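Local structure of chromosome-partitioning ATPase Soj (Thermus thermophilus, 1WCV) at residues V141-Y146 with I174-Y179; I25-Y30 with R236-E241; L43-N48 with D88-T93; A102-L107 with L131-G136. The protein hydrolyses ATP and, when ATP-bound, binds double-stranded DNA cooperatively to form nucleoprotein filaments, probably acting in bacterial chromosome partitioning. All blocks are in the same frame, centred on the assembly; numbering follows the deposited sequence.

Contact 1: residues V141-Y146 with I174-Y179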
loop_
_atom_site.group_PDB
_atom_site.type_symbol
_atom_site.label_atom_id
_atom_site.label_comp_id
_atom_site.label_asym_id
_atom_site.label_seq_id
_atom_site.Cartn_x
_atom_site.Cartn_y
_atom_site.Cartn_z
ATOM N N VAL A 141 -4.698 -9.004 11.087
ATOM C CA VAL A 141 -5.301 -8.479 12.298
ATOM C C VAL A 141 -6.335 -7.437 11.928
ATOM O O VAL A 141 -6.315 -6.909 10.824
ATOM C CB VAL A 141 -4.249 -7.818 13.228
ATOM C CG1 VAL A 141 -3.122 -8.789 13.515
ATOM C CG2 VAL A 141 -3.701 -6.552 12.590
ATOM N N GLN A 142 -7.260 -7.171 12.842
ATOM C CA GLN A 142 -8.267 -6.154 12.594
ATOM C C GLN A 142 -7.731 -4.850 13.137
ATOM O O GLN A 142 -6.901 -4.842 14.046
ATOM C CB GLN A 142 -9.586 -6.503 13.278
ATOM C CG GLN A 142 -10.325 -7.663 12.641
ATOM C CD GLN A 142 -11.716 -7.837 13.223
ATOM O OE1 GLN A 142 -12.542 -6.924 13.167
ATOM N NE2 GLN A 142 -11.981 -9.010 13.790
ATOM N N ALA A 143 -8.198 -3.744 12.573
ATOM C CA ALA A 143 -7.744 -2.431 12.999
ATOM C C ALA A 143 -8.384 -2.013 14.319
ATOM O O ALA A 143 -9.167 -1.062 14.373
ATOM C CB ALA A 143 -8.045 -1.401 11.912
ATOM N N GLU A 144 -8.037 -2.735 15.382
ATOM C CA GLU A 144 -8.547 -2.466 16.727
ATOM C C GLU A 144 -7.335 -2.362 17.638
ATOM O O GLU A 144 -6.313 -2.996 17.379
ATOM C CB GLU A 144 -9.436 -3.615 17.201
ATOM C CG GLU A 144 -10.661 -3.873 16.346
ATOM C CD GLU A 144 -11.405 -5.127 16.779
ATOM O OE1 GLU A 144 -12.505 -5.384 16.247
ATOM O OE2 GLU A 144 -10.886 -5.857 17.652
ATOM N N TYR A 145 -7.440 -1.589 18.711
ATOM C CA TYR A 145 -6.305 -1.424 19.611
ATOM C C TYR A 145 -5.732 -2.713 20.200
ATOM O O TYR A 145 -4.538 -2.773 20.503
ATOM C CB TYR A 145 -6.642 -0.446 20.744
ATOM C CG TYR A 145 -5.915 0.870 20.597
ATOM C CD1 TYR A 145 -6.368 1.846 19.704
ATOM C CD2 TYR A 145 -4.728 1.114 21.292
ATOM C CE1 TYR A 145 -5.654 3.030 19.503
ATOM C CE2 TYR A 145 -4.005 2.295 21.097
ATOM C CZ TYR A 145 -4.474 3.246 20.200
ATOM O OH TYR A 145 -3.762 4.406 19.995
ATOM N N TYR A 146 -6.556 -3.745 20.359
ATOM C CA TYR A 146 -6.031 -4.982 20.920
ATOM C C TYR A 146 -4.964 -5.593 20.021
ATOM O O TYR A 146 -4.117 -6.355 20.484
ATOM C CB TYR A 146 -7.132 -6.023 21.149
ATOM C CG TYR A 146 -6.554 -7.302 21.712
ATOM C CD1 TYR A 146 -6.095 -8.314 20.865
ATOM C CD2 TYR A 146 -6.324 -7.438 23.081
ATOM C CE1 TYR A 146 -5.407 -9.419 21.367
ATOM C CE2 TYR A 146 -5.638 -8.536 23.592
ATOM C CZ TYR A 146 -5.178 -9.520 22.727
ATOM O OH TYR A 146 -4.447 -10.580 23.219
ATOM N N ILE A 174 2.603 -8.229 8.743
ATOM C CA ILE A 174 1.378 -8.052 9.504
ATOM C C ILE A 174 0.417 -7.362 8.537
ATOM O O ILE A 174 0.774 -6.366 7.909
ATOM C CB ILE A 174 1.613 -7.149 10.711
ATOM C CG1 ILE A 174 2.595 -7.826 11.675
ATOM C CG2 ILE A 174 0.277 -6.850 11.407
ATOM C CD1 ILE A 174 3.229 -6.871 12.651
ATOM N N LEU A 175 -0.791 -7.904 8.414
ATOM C CA LEU A 175 -1.795 -7.350 7.507
ATOM C C LEU A 175 -2.993 -6.765 8.231
ATOM O O LEU A 175 -3.662 -7.456 8.988
ATOM C CB LEU A 175 -2.305 -8.434 6.552
ATOM C CG LEU A 175 -3.438 -8.037 5.588
ATOM C CD1 LEU A 175 -2.953 -6.977 4.595
ATOM C CD2 LEU A 175 -3.910 -9.289 4.834
ATOM N N VAL A 176 -3.267 -5.488 7.987
ATOM C CA VAL A 176 -4.425 -4.849 8.600
ATOM C C VAL A 176 -5.641 -5.183 7.731
ATOM O O VAL A 176 -5.639 -4.925 6.521
ATOM C CB VAL A 176 -4.255 -3.319 8.666
ATOM C CG1 VAL A 176 -5.486 -2.684 9.293
ATOM C CG2 VAL A 176 -3.006 -2.972 9.488
ATOM N N THR A 177 -6.654 -5.795 8.340
ATOM C CA THR A 177 -7.872 -6.155 7.622
ATOM C C THR A 177 -9.056 -5.485 8.300
ATOM O O THR A 177 -8.926 -4.904 9.385
ATOM C CB THR A 177 -8.119 -7.695 7.635
ATOM O OG1 THR A 177 -8.405 -8.121 8.973
ATOM C CG2 THR A 177 -6.891 -8.440 7.126
ATOM N N MET A 178 -10.212 -5.556 7.646
ATOM C CA MET A 178 -11.438 -4.978 8.181
ATOM C C MET A 178 -11.293 -3.520 8.599
ATOM O O MET A 178 -11.907 -3.058 9.564
ATOM C CB MET A 178 -11.927 -5.841 9.345
ATOM C CG MET A 178 -12.083 -7.298 8.922
ATOM S SD MET A 178 -12.821 -8.368 10.144
ATOM C CE MET A 178 -14.560 -8.090 9.806
ATOM N N TYR A 179 -10.474 -2.789 7.851
ATOM C CA TYR A 179 -10.258 -1.374 8.116
ATOM C C TYR A 179 -11.599 -0.656 7.910
ATOM O O TYR A 179 -12.101 -0.592 6.787
ATOM C CB TYR A 179 -9.209 -0.849 7.126
ATOM C CG TYR A 179 -8.845 0.615 7.262
ATOM C CD1 TYR A 179 -7.766 1.024 8.048
ATOM C CD2 TYR A 179 -9.559 1.590 6.564
ATOM C CE1 TYR A 179 -7.403 2.387 8.125
ATOM C CE2 TYR A 179 -9.209 2.934 6.634
ATOM C CZ TYR A 179 -8.130 3.328 7.411
ATOM O OH TYR A 179 -7.781 4.661 7.446
HETATM O O HOH W 1 -10.674 -3.035 11.893
#
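Val141 and Gln142 run parallel to Val176 and Thr177 as neighbouring sheet strands: Val141 N donates to Leu175 O (2.8 Å), and Thr177 N returns a bond to Val141 O (2.7 Å). Past these pairs the strands part. Ala143 sits at the centre of an inverse gamma turn, and its N reaches Thr177 O only weakly; a water that Met178 O accepts from at 2.6 Å also meets Ala143 N through a weak bond.

Val141 O is gripped twice. Besides the backbone N-H it takes the hydroxyl of Thr177, OG1 at 3.0 Å, which comes in from above the carbonyl plane, 66° out of it. Thr177 can do this because OG1 stands between its own backbone N and carbonyl carbon (chi1 67°), which brings it to Val141 O. Just past the bridge pairs the side chains of Gln142 and Met178 cross, and the thioether sulfur rests over the flat amide, with Met178 SD 3.3 Å from Gln142 CD. The face that carries Val141 and Val176 is apolar: Val141 CG2 lies 4.2 Å from Ile174 CG2, and beyond it Ala143 CB meets Val176 CG1.

Met178 also packs on Val18 of the P-loop, an ATP-binding residue. These are the C-terminal ends of the two parallel strands of a beta-alpha-beta crossover, strand 136-142, helix 146-164, strand 170-177, beside the nucleotide site of a P-loop ATPase.

Contact 2: residues I25-Y30 with R236-E241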
loop_
_atom_site.group_PDB
_atom_site.type_symbol
_atom_site.label_atom_id
_atom_site.label_comp_id
_atom_site.label_asym_id
_atom_site.label_seq_id
_atom_site.Cartn_x
_atom_site.Cartn_y
_atom_site.Cartn_z
ATOM N N ILE A 25 -8.186 -17.208 1.751
ATOM C CA ILE A 25 -8.940 -17.495 0.538
ATOM C C ILE A 25 -8.560 -16.597 -0.629
ATOM O O ILE A 25 -8.256 -17.073 -1.725
ATOM C CB ILE A 25 -10.466 -17.324 0.762
ATOM C CG1 ILE A 25 -10.993 -18.399 1.722
ATOM C CG2 ILE A 25 -11.200 -17.345 -0.582
ATOM C CD1 ILE A 25 -10.709 -19.801 1.290
ATOM N N ASN A 26 -8.575 -15.293 -0.388
ATOM C CA ASN A 26 -8.302 -14.357 -1.461
ATOM C C ASN A 26 -6.859 -14.174 -1.848
ATOM O O ASN A 26 -6.578 -13.816 -2.991
ATOM C CB ASN A 26 -8.973 -13.022 -1.156
ATOM C CG ASN A 26 -10.487 -13.134 -1.182
ATOM O OD1 ASN A 26 -11.064 -13.605 -2.166
ATOM N ND2 ASN A 26 -11.136 -12.714 -0.105
ATOM N N LEU A 27 -5.941 -14.431 -0.919
ATOM C CA LEU A 27 -4.522 -14.332 -1.239
ATOM C C LEU A 27 -4.267 -15.485 -2.212
ATOM O O LEU A 27 -3.559 -15.345 -3.209
ATOM C CB LEU A 27 -3.668 -14.541 0.012
ATOM C CG LEU A 27 -2.420 -13.686 0.256
ATOM C CD1 LEU A 27 -1.457 -14.509 1.097
ATOM C CD2 LEU A 27 -1.753 -13.262 -1.050
ATOM N N ALA A 28 -4.863 -16.634 -1.910
ATOM C CA ALA A 28 -4.705 -17.810 -2.748
ATOM C C ALA A 28 -5.287 -17.556 -4.131
ATOM O O ALA A 28 -4.693 -17.929 -5.137
ATOM C CB ALA A 28 -5.390 -19.007 -2.104
ATOM N N ALA A 29 -6.445 -16.910 -4.173
ATOM C CA ALA A 29 -7.115 -16.629 -5.440
ATOM C C ALA A 29 -6.282 -15.739 -6.343
ATOM O O ALA A 29 -6.197 -15.970 -7.554
ATOM C CB ALA A 29 -8.470 -15.988 -5.189
ATOM N N TYR A 30 -5.663 -14.715 -5.764
ATOM C CA TYR A 30 -4.858 -13.817 -6.570
ATOM C C TYR A 30 -3.449 -14.298 -6.850
ATOM O O TYR A 30 -2.870 -13.934 -7.868
ATOM C CB TYR A 30 -4.865 -12.418 -5.958
ATOM C CG TYR A 30 -6.196 -11.741 -6.194
ATOM C CD1 TYR A 30 -6.534 -11.258 -7.459
ATOM C CD2 TYR A 30 -7.143 -11.653 -5.183
ATOM C CE1 TYR A 30 -7.789 -10.709 -7.709
ATOM C CE2 TYR A 30 -8.404 -11.106 -5.420
ATOM C CZ TYR A 30 -8.719 -10.638 -6.690
ATOM O OH TYR A 30 -9.965 -10.113 -6.926
ATOM N N ARG A 236 -5.708 -8.080 -4.764
ATOM C CA ARG A 236 -4.893 -8.237 -5.962
ATOM C C ARG A 236 -3.537 -7.591 -5.673
ATOM O O ARG A 236 -2.482 -8.155 -5.962
ATOM C CB ARG A 236 -5.569 -7.541 -7.154
ATOM C CG ARG A 236 -4.737 -7.455 -8.446
ATOM C CD ARG A 236 -4.351 -8.824 -8.978
ATOM N NE ARG A 236 -3.471 -8.766 -10.149
ATOM C CZ ARG A 236 -3.865 -8.467 -11.386
ATOM N NH1 ARG A 236 -5.136 -8.191 -11.639
ATOM N NH2 ARG A 236 -2.984 -8.460 -12.378
ATOM N N ARG A 237 -3.582 -6.406 -5.070
ATOM C CA ARG A 237 -2.369 -5.668 -4.748
ATOM C C ARG A 237 -1.573 -6.381 -3.650
ATOM O O ARG A 237 -0.344 -6.420 -3.691
ATOM C CB ARG A 237 -2.746 -4.242 -4.332
ATOM C CG ARG A 237 -1.579 -3.283 -4.156
ATOM C CD ARG A 237 -2.088 -1.844 -4.044
ATOM N NE ARG A 237 -2.780 -1.426 -5.267
ATOM C CZ ARG A 237 -4.064 -1.078 -5.336
ATOM N NH1 ARG A 237 -4.833 -1.087 -4.254
ATOM N NH2 ARG A 237 -4.585 -0.727 -6.496
ATOM N N LEU A 238 -2.274 -6.965 -2.681
ATOM C CA LEU A 238 -1.593 -7.679 -1.609
ATOM C C LEU A 238 -0.781 -8.848 -2.156
ATOM O O LEU A 238 0.335 -9.092 -1.708
ATOM C CB LEU A 238 -2.594 -8.212 -0.586
ATOM C CG LEU A 238 -1.954 -9.002 0.562
ATOM C CD1 LEU A 238 -1.016 -8.091 1.346
ATOM C CD2 LEU A 238 -3.036 -9.554 1.470
ATOM N N ALA A 239 -1.342 -9.577 -3.115
ATOM C CA ALA A 239 -0.629 -10.710 -3.694
ATOM C C ALA A 239 0.697 -10.217 -4.268
ATOM O O ALA A 239 1.720 -10.895 -4.171
ATOM C CB ALA A 239 -1.478 -11.377 -4.781
ATOM N N GLU A 240 0.678 -9.025 -4.859
ATOM C CA GLU A 240 1.895 -8.447 -5.424
ATOM C C GLU A 240 2.870 -8.066 -4.306
ATOM O O GLU A 240 4.075 -8.281 -4.420
ATOM C CB GLU A 240 1.560 -7.200 -6.256
ATOM C CG GLU A 240 0.787 -7.482 -7.535
ATOM C CD GLU A 240 0.434 -6.215 -8.299
ATOM O OE1 GLU A 240 -0.323 -5.379 -7.764
ATOM O OE2 GLU A 240 0.917 -6.049 -9.437
ATOM N N GLU A 241 2.347 -7.505 -3.219
ATOM C CA GLU A 241 3.207 -7.103 -2.124
ATOM C C GLU A 241 3.779 -8.339 -1.437
ATOM O O GLU A 241 4.941 -8.354 -1.027
ATOM C CB GLU A 241 2.449 -6.218 -1.126
ATOM C CG GLU A 241 3.404 -5.388 -0.268
ATOM C CD GLU A 241 2.706 -4.493 0.726
ATOM O OE1 GLU A 241 1.462 -4.358 0.659
ATOM O OE2 GLU A 241 3.420 -3.915 1.575
#
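Tyr30 lays one face of its ring against the start of the segment 236-241. Arg236 CA stands 3.7 Å above the ring plane, shifted toward the rim, and Arg236 CB makes a CH-pi contact, 4.2 Å from the centroid of the Tyr30 ring and 25° off its normal. The arginine chain then crosses the tyrosine at about a right angle, its CD touching Tyr30 CD1 at 3.6 Å. A bend at chi2 (60°) brings CD back beside the ring after CG has left anti to the backbone N, and it is this aliphatic part that does the touching. The guanidinium travels on to the second subunit, where NH1 makes a weak hydrogen bond with Gln187 of that subunit and the chain packs on its Ala191.

Helix 18-33, which begins within the P-loop of this ParA-family ATPase, here meets the C-terminal helix 230-246 with the short axes 8.6 Å apart and a crossing angle of -75°. Such steep crossing keeps the meeting place short, and small Ala239 lets the backbones come near. Its CB lies 3.7 Å from Tyr30 CB, at the root of the tyrosine side chain.

One turn earlier on the first helix, Leu27 points CD2 at the backbone of the same alanine, 3.8 Å from Ala239 CA. Its CG looks at Leu238 CD2 from a looser 4.4 Å, and Leu27 also packs on Leu116 of strand 114-118. No hydrogen bond joins the two segments. Tyr30 also packs on Ile222 and Ala223 of helix 222-225.

Contact 3: residues L43-N48 with D88-T93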
loop_
_atom_site.group_PDB
_atom_site.type_symbol
_atom_site.label_atom_id
_atom_site.label_comp_id
_atom_site.label_asym_id
_atom_site.label_seq_id
_atom_site.Cartn_x
_atom_site.Cartn_y
_atom_site.Cartn_z
ATOM N N LEU A 43 -6.469 -25.739 7.961
ATOM C CA LEU A 43 -6.038 -26.472 9.149
ATOM C C LEU A 43 -6.942 -26.218 10.350
ATOM O O LEU A 43 -6.635 -26.642 11.465
ATOM C CB LEU A 43 -4.595 -26.097 9.508
ATOM C CG LEU A 43 -3.503 -26.528 8.530
ATOM C CD1 LEU A 43 -2.154 -25.985 8.984
ATOM C CD2 LEU A 43 -3.461 -28.049 8.461
ATOM N N ASP A 44 -8.054 -25.532 10.126
ATOM C CA ASP A 44 -8.975 -25.232 11.212
ATOM C C ASP A 44 -10.075 -26.278 11.289
ATOM O O ASP A 44 -10.764 -26.532 10.307
ATOM C CB ASP A 44 -9.619 -23.860 11.012
ATOM C CG ASP A 44 -10.305 -23.350 12.269
ATOM O OD1 ASP A 44 -10.977 -24.147 12.956
ATOM O OD2 ASP A 44 -10.176 -22.149 12.572
ATOM N N PRO A 45 -10.256 -26.898 12.464
ATOM C CA PRO A 45 -11.297 -27.916 12.622
ATOM C C PRO A 45 -12.673 -27.355 12.260
ATOM O O PRO A 45 -13.595 -28.105 11.946
ATOM C CB PRO A 45 -11.194 -28.285 14.099
ATOM C CG PRO A 45 -9.736 -28.090 14.384
ATOM C CD PRO A 45 -9.451 -26.778 13.692
ATOM N N GLN A 46 -12.801 -26.033 12.304
ATOM C CA GLN A 46 -14.061 -25.379 11.976
ATOM C C GLN A 46 -14.302 -25.326 10.465
ATOM O O GLN A 46 -15.425 -25.099 10.017
ATOM C CB GLN A 46 -14.085 -23.966 12.558
ATOM C CG GLN A 46 -13.815 -23.907 14.056
ATOM C CD GLN A 46 -14.835 -24.676 14.880
ATOM O OE1 GLN A 46 -14.723 -24.757 16.102
ATOM N NE2 GLN A 46 -15.835 -25.243 14.215
ATOM N N GLY A 47 -13.244 -25.533 9.686
ATOM C CA GLY A 47 -13.369 -25.517 8.237
ATOM C C GLY A 47 -13.946 -24.251 7.630
ATOM O O GLY A 47 -14.727 -24.317 6.680
ATOM N N ASN A 48 -13.563 -23.093 8.159
ATOM C CA ASN A 48 -14.060 -21.820 7.638
ATOM C C ASN A 48 -13.626 -21.575 6.191
ATOM O O ASN A 48 -14.431 -21.167 5.356
ATOM C CB ASN A 48 -13.586 -20.661 8.519
ATOM C CG ASN A 48 -14.098 -20.768 9.939
ATOM O OD1 ASN A 48 -13.331 -21.016 10.868
ATOM N ND2 ASN A 48 -15.401 -20.587 10.114
ATOM N N ASP A 88 -13.473 -34.003 11.223
ATOM C CA ASP A 88 -12.642 -35.162 11.539
ATOM C C ASP A 88 -11.253 -34.701 11.972
ATOM O O ASP A 88 -10.552 -35.404 12.702
ATOM C CB ASP A 88 -12.519 -36.047 10.296
ATOM C CG ASP A 88 -11.689 -37.292 10.535
ATOM O OD1 ASP A 88 -12.107 -38.139 11.355
ATOM O OD2 ASP A 88 -10.614 -37.422 9.909
ATOM N N LEU A 89 -10.868 -33.514 11.512
ATOM C CA LEU A 89 -9.566 -32.940 11.827
ATOM C C LEU A 89 -9.304 -32.925 13.329
ATOM O O LEU A 89 -8.177 -33.133 13.780
ATOM C CB LEU A 89 -9.488 -31.516 11.288
ATOM C CG LEU A 89 -8.209 -31.153 10.535
ATOM C CD1 LEU A 89 -8.259 -29.676 10.155
ATOM C CD2 LEU A 89 -6.989 -31.455 11.396
ATOM N N VAL A 90 -10.355 -32.671 14.099
ATOM C CA VAL A 90 -10.247 -32.628 15.555
ATOM C C VAL A 90 -9.476 -33.801 16.191
ATOM O O VAL A 90 -8.714 -33.594 17.167
ATOM C CB VAL A 90 -11.664 -32.490 16.172
ATOM C CG1 VAL A 90 -11.655 -32.867 17.613
ATOM C CG2 VAL A 90 -12.146 -31.069 15.988
ATOM N N GLY A 91 -9.714 -35.017 15.675
ATOM C CA GLY A 91 -9.021 -36.220 16.145
ATOM C C GLY A 91 -7.514 -36.008 16.234
ATOM O O GLY A 91 -6.961 -35.933 17.348
ATOM N N ALA A 92 -6.846 -35.799 15.098
ATOM C CA ALA A 92 -5.389 -35.617 15.054
ATOM C C ALA A 92 -4.777 -34.622 16.056
ATOM O O ALA A 92 -3.609 -34.822 16.466
ATOM C CB ALA A 92 -4.951 -35.271 13.616
ATOM N N THR A 93 -5.511 -33.577 16.477
ATOM C CA THR A 93 -4.979 -32.594 17.431
ATOM C C THR A 93 -4.603 -33.231 18.770
ATOM O O THR A 93 -3.622 -32.838 19.434
ATOM C CB THR A 93 -5.984 -31.437 17.652
ATOM O OG1 THR A 93 -5.388 -30.217 17.167
ATOM C CG2 THR A 93 -6.387 -31.286 19.141
#
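No aromatic ring or amide meets across here; instead Val90 CG2 of helix 89-96 presses on Pro45 CB, at the side of a puckered ring, at 3.5 Å, tighter than usual for two carbons, and is 4.2 Å from Pro45 CG. The two side chains cross at about a right angle, and Val90 offers the methyl that lies anti to its carbonyl carbon and beside its backbone N. The flat group is the carboxylate of Asp44, whose side chain leaves its backbone directed away from 88-93. Gln46 N meets Asp44 OD1 on its anti side at 2.7 Å, 32° out of the carboxylate plane, which makes an Asx turn.

Leu89 touches backbone rather than side chain. Its CD1 comes to 3.7 Å from Leu43 O and 4.0 Å from Asp44 C, covering the chain just as it leaves strand 38-42. Leu126 of helix 125-133 packs on both Pro45 and Leu89, so the proline is wedged among apolar neighbours from two helices.

Behind the contact the chain folds into a type I beta turn from Asp44 to Gly47, closed by Gly47 N on Asp44 O at 2.7 Å. Gly47 then takes the N-cap position of helix 48-52. Asp44 lies near Lys20 and Thr21, which bind ATP and, for Thr21, magnesium. Its Asp-Pro-Gln-Gly sequence after the second strand of the chain is the loop that in ParA-family ATPases borders the nucleotide site, probably as a switch region.

Contact 4: residues A102-L107 with L131-G136; sequences ALREAL and LAAAEG
The short helix 102-106 runs past the C-terminal end of helix 125-133, and the backbones nearly meet there, with Arg104 CA 4.4 Å from Ala133 CA. At Leu107 the segment 102-107 leaves helical conformation; on the other side the path turns through Ala134 and Glu135 into the strand beginning at Gly136.

Ala133 CB is the methyl group on which the contact centres. It lies 3.6 Å from Arg104 CB and 3.9 Å from Leu107 CD1, with Leu103 CG further off at 4.4 Å, so three residues of 102-107 pack against one methyl group.

Arg104 leaves its helix with CG anti to the backbone N (chi1 -177°) and runs along the backbone of Ala132 and Ala133 before bending at chi3 (71°). There Arg104 NH2 reaches Ala132 O at 3.1 Å, in a weak bond whose N-H...O angle is only 127°; Arg104 CD also lies 3.4 Å from this oxygen. Glu105 OE1 sits in plane at the guanidinium edge, 3.5 Å from Arg104 NE, as a salt-bridge partner. NH2 has a second weak acceptor in Leu165 O. Arg168 NH1 brings a like charge close to NH2, and the Glu105 carboxylate probably offsets part of the positive charge on Arg104.

Nothing here belongs to the nucleotide site. The contact joins the helix leading into strand 114-118 to the helix leaving it, neighbours on one side of the central sheet in the P-loop NTPase fold.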
loop_
_atom_site.group_PDB
_atom_site.type_symbol
_atom_site.label_atom_id
_atom_site.label_comp_id
_atom_site.label_asym_id
_atom_site.label_seq_id
_atom_site.Cartn_x
_atom_site.Cartn_y
_atom_site.Cartn_z
ATOM N N ALA A 102 4.599 -32.876 12.556
ATOM C CA ALA A 102 3.768 -33.824 11.829
ATOM C C ALA A 102 3.427 -33.308 10.435
ATOM O O ALA A 102 3.883 -33.853 9.426
ATOM C CB ALA A 102 2.495 -34.094 12.605
ATOM N N LEU A 103 2.617 -32.256 10.391
ATOM C CA LEU A 103 2.200 -31.654 9.134
ATOM C C LEU A 103 3.372 -31.491 8.177
ATOM O O LEU A 103 3.301 -31.903 7.024
ATOM C CB LEU A 103 1.556 -30.287 9.391
ATOM C CG LEU A 103 1.075 -29.503 8.163
ATOM C CD1 LEU A 103 0.086 -30.338 7.369
ATOM C CD2 LEU A 103 0.429 -28.202 8.613
ATOM N N ARG A 104 4.454 -30.900 8.666
ATOM C CA ARG A 104 5.635 -30.672 7.845
ATOM C C ARG A 104 6.107 -31.912 7.091
ATOM O O ARG A 104 6.343 -31.859 5.883
ATOM C CB ARG A 104 6.781 -30.141 8.708
ATOM C CG ARG A 104 8.030 -29.798 7.919
ATOM C CD ARG A 104 9.038 -29.072 8.786
ATOM N NE ARG A 104 9.642 -29.945 9.785
ATOM C CZ ARG A 104 10.313 -29.511 10.849
ATOM N NH1 ARG A 104 10.836 -30.379 11.702
ATOM N NH2 ARG A 104 10.445 -28.208 11.068
ATOM N N GLU A 105 6.241 -33.026 7.801
ATOM C CA GLU A 105 6.709 -34.262 7.181
ATOM C C GLU A 105 5.660 -34.909 6.285
ATOM O O GLU A 105 5.985 -35.747 5.444
ATOM C CB GLU A 105 7.148 -35.255 8.260
ATOM C CG GLU A 105 8.056 -34.656 9.326
ATOM C CD GLU A 105 9.328 -34.044 8.756
ATOM O OE1 GLU A 105 10.096 -33.442 9.540
ATOM O OE2 GLU A 105 9.565 -34.166 7.533
ATOM N N ALA A 106 4.401 -34.518 6.460
ATOM C CA ALA A 106 3.319 -35.079 5.663
ATOM C C ALA A 106 2.921 -34.179 4.496
ATOM O O ALA A 106 2.062 -34.543 3.695
ATOM C CB ALA A 106 2.109 -35.348 6.548
ATOM N N LEU A 107 3.544 -33.009 4.400
ATOM C CA LEU A 107 3.243 -32.072 3.322
ATOM C C LEU A 107 4.127 -32.284 2.100
ATOM O O LEU A 107 5.085 -31.544 1.880
ATOM C CB LEU A 107 3.401 -30.627 3.805
ATOM C CG LEU A 107 2.317 -30.053 4.717
ATOM C CD1 LEU A 107 2.766 -28.702 5.245
ATOM C CD2 LEU A 107 1.009 -29.923 3.949
ATOM N N LEU A 131 2.958 -23.511 12.027
ATOM C CA LEU A 131 4.146 -22.709 12.253
ATOM C C LEU A 131 5.434 -23.508 12.118
ATOM O O LEU A 131 6.466 -22.971 11.720
ATOM C CB LEU A 131 4.081 -22.060 13.634
ATOM C CG LEU A 131 2.946 -21.052 13.806
ATOM C CD1 LEU A 131 3.018 -20.399 15.177
ATOM C CD2 LEU A 131 3.050 -20.007 12.712
ATOM N N ALA A 132 5.370 -24.792 12.451
ATOM C CA ALA A 132 6.548 -25.647 12.368
ATOM C C ALA A 132 6.845 -26.072 10.939
ATOM O O ALA A 132 7.961 -26.482 10.631
ATOM C CB ALA A 132 6.366 -26.878 13.254
ATOM N N ALA A 133 5.854 -25.952 10.062
ATOM C CA ALA A 133 6.021 -26.351 8.667
ATOM C C ALA A 133 6.236 -25.190 7.696
ATOM O O ALA A 133 6.769 -25.371 6.597
ATOM C CB ALA A 133 4.817 -27.163 8.228
ATOM N N ALA A 134 5.827 -23.996 8.098
ATOM C CA ALA A 134 5.951 -22.826 7.237
ATOM C C ALA A 134 7.315 -22.152 7.266
ATOM O O ALA A 134 8.114 -22.378 8.167
ATOM C CB ALA A 134 4.880 -21.807 7.615
ATOM N N GLU A 135 7.580 -21.322 6.262
ATOM C CA GLU A 135 8.819 -20.565 6.217
ATOM C C GLU A 135 8.454 -19.093 6.443
ATOM O O GLU A 135 9.233 -18.322 6.996
ATOM C CB GLU A 135 9.520 -20.725 4.869
ATOM C CG GLU A 135 10.066 -22.115 4.592
ATOM C CD GLU A 135 9.176 -22.917 3.669
ATOM O OE1 GLU A 135 8.771 -22.374 2.622
ATOM O OE2 GLU A 135 8.886 -24.090 3.982
ATOM N N GLY A 136 7.249 -18.717 6.020
ATOM C CA GLY A 136 6.805 -17.341 6.188
ATOM C C GLY A 136 5.455 -17.286 6.871
ATOM O O GLY A 136 4.659 -18.214 6.754
#

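Contact 1 lies within the central sheet of the P-loop domain, at its edge strand, and the others involve helices and loops packed around it. Contacts 1 and 2, with centres 17 Å apart, touch where Leu175 CD2 packs on Leu238 CD2 at 3.5 Å, tying the edge strand to the C-terminal helix. Contacts 3 and 4, centres 16 Å apart, are joined in the same way by Leu43 CD1 and Leu103 CD2, 3.4 Å from each other. Contacts 2 and 3 lie on opposite sides of the chain's centre, as do contacts 1 and 4. Two of them come close to ATP-binding residues: the side chain of Met178 in contact 1 is about 3 Å from that of Val18, and Asp44's in contact 3 about 5 Å from that of Lys20.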